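Local coordinates for protein inactive glucansucrase (Lactobacillus reuteri, PDB 5JBD) that is an inactive member of glycoside hydrolase family 70, with a TIM-barrel fold, that binds a calcium ion, at residues D286-A290 against D291-Q295. Sequence-based numbering, arbitrary orientation.
Sequences DNIDA and DVLDQ. With CA (calcium ion), chain C.
D289 OD1 accepts the backbone N-H of D291 at 3.0 Å, a nearly straight bond (160°) that reaches the oxygen on its anti side, a little out of the carboxylate plane. With CG anti to the backbone N (chi1 -169°), D289 turns OD1 forward to the amide two residues on, an Asx turn in which a short acid can cap an amide that has no earlier turn to bond to. The carbonyl of the same residue serves the next amide: V292 N gives to D289 O at 3.2 Å. A290 O is then shared, taking L293 N at 3.0 Å in a bent bond and D294 N in a weak one at 3.4 Å; A290 itself is buried with CB near D291 N, where a small residue adds little bulk, and its backbone bonds to R221. These bonds start helix 291-304, which follows barrel strand 279-282 in the (beta/alpha)8 fold of this family; the loop between them also supplies N287, whose carbonyl O binds the calcium ion at 2.4 Å, together with a water and E237, D243 and N751.

D289 OD1 also lies 3.2 Å from D291 OD2, with the two carboxylate planes 44° apart. S822 OG hydrogen-bonds with both D289 OD2 and D291 OD2, so either its one hydrogen is shared or one acid is probably protonated; Q226 NE2 holds D291 OD1. An acid suits position 294 because its two oxygens can receive Q226 NE2 at OD2 and a salt bridge from K334 at OD1. On the apolar side, I288 CD1 rests 3.6 Å from V292 CG2, methyl ends that need no polar partner, the side chains crossing at about a right angle, and V292 in turn touches N255 of helix 249-263.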
# COMPACT_ATOMS: atom_id res chain seq x y z
N ASP A 286 9.80 4.45 3.35
CA ASP A 286 11.12 4.04 2.87
C ASP A 286 11.29 4.10 1.35
O ASP A 286 12.37 3.80 0.85
CB ASP A 286 11.50 2.60 3.32
CG ASP A 286 11.40 2.37 4.85
OD1 ASP A 286 11.37 3.34 5.62
OD2 ASP A 286 11.38 1.17 5.25
N ASN A 287 10.23 4.45 0.61
CA ASN A 287 10.25 4.33 -0.85
C ASN A 287 9.96 5.65 -1.57
O ASN A 287 9.65 5.65 -2.75
CB ASN A 287 9.23 3.27 -1.26
CG ASN A 287 9.35 2.00 -0.44
OD1 ASN A 287 8.48 1.73 0.38
ND2 ASN A 287 10.43 1.24 -0.62
N ILE A 288 10.09 6.75 -0.83
CA ILE A 288 9.84 8.10 -1.33
C ILE A 288 11.03 8.97 -0.93
O ILE A 288 11.64 8.74 0.10
CB ILE A 288 8.52 8.67 -0.77
CG1 ILE A 288 8.53 8.76 0.77
CG2 ILE A 288 7.34 7.83 -1.24
CD1 ILE A 288 7.18 9.09 1.40
N ASP A 289 11.36 9.95 -1.76
CA ASP A 289 12.38 10.95 -1.44
C ASP A 289 12.15 11.45 -0.00
O ASP A 289 11.07 11.95 0.32
CB ASP A 289 12.35 12.10 -2.45
CG ASP A 289 13.56 13.04 -2.34
OD1 ASP A 289 13.96 13.39 -1.22
OD2 ASP A 289 14.09 13.45 -3.39
N ALA A 290 13.15 11.26 0.86
CA ALA A 290 13.00 11.59 2.29
C ALA A 290 12.78 13.07 2.58
O ALA A 290 12.36 13.41 3.69
CB ALA A 290 14.18 11.06 3.11
N ASP A 291 13.04 13.95 1.60
CA ASP A 291 12.67 15.37 1.72
C ASP A 291 11.24 15.54 2.19
O ASP A 291 10.95 16.47 2.95
CB ASP A 291 12.76 16.08 0.37
CG ASP A 291 14.16 16.19 -0.18
OD1 ASP A 291 15.15 15.91 0.53
OD2 ASP A 291 14.26 16.56 -1.38
N VAL A 292 10.32 14.68 1.73
CA VAL A 292 8.90 14.85 2.04
C VAL A 292 8.59 14.57 3.51
O VAL A 292 7.63 15.11 4.05
CB VAL A 292 7.96 14.05 1.11
CG1 VAL A 292 8.23 14.38 -0.35
CG2 VAL A 292 8.04 12.55 1.38
N LEU A 293 9.42 13.77 4.17
CA LEU A 293 9.29 13.56 5.62
C LEU A 293 9.76 14.80 6.39
O LEU A 293 9.11 15.20 7.35
CB LEU A 293 10.05 12.31 6.06
CG LEU A 293 9.75 11.01 5.29
CD1 LEU A 293 10.69 9.91 5.74
CD2 LEU A 293 8.31 10.58 5.48
N ASP A 294 10.86 15.42 5.97
CA ASP A 294 11.30 16.71 6.53
C ASP A 294 10.20 17.77 6.39
O ASP A 294 9.88 18.48 7.33
CB ASP A 294 12.56 17.22 5.82
CG ASP A 294 13.81 16.43 6.15
OD1 ASP A 294 13.89 15.79 7.22
OD2 ASP A 294 14.76 16.48 5.34
N GLN A 295 9.64 17.85 5.18
CA GLN A 295 8.66 18.90 4.83
C GLN A 295 7.34 18.73 5.57
O GLN A 295 6.76 19.72 6.03
CB GLN A 295 8.47 18.93 3.31
CG GLN A 295 9.73 19.47 2.64
CD GLN A 295 9.93 19.05 1.20
OE1 GLN A 295 9.21 18.20 0.66
NE2 GLN A 295 10.96 19.63 0.58
CA CA C . 8.73 5.86 -4.96
O HOH W 1 7.36 7.84 -5.01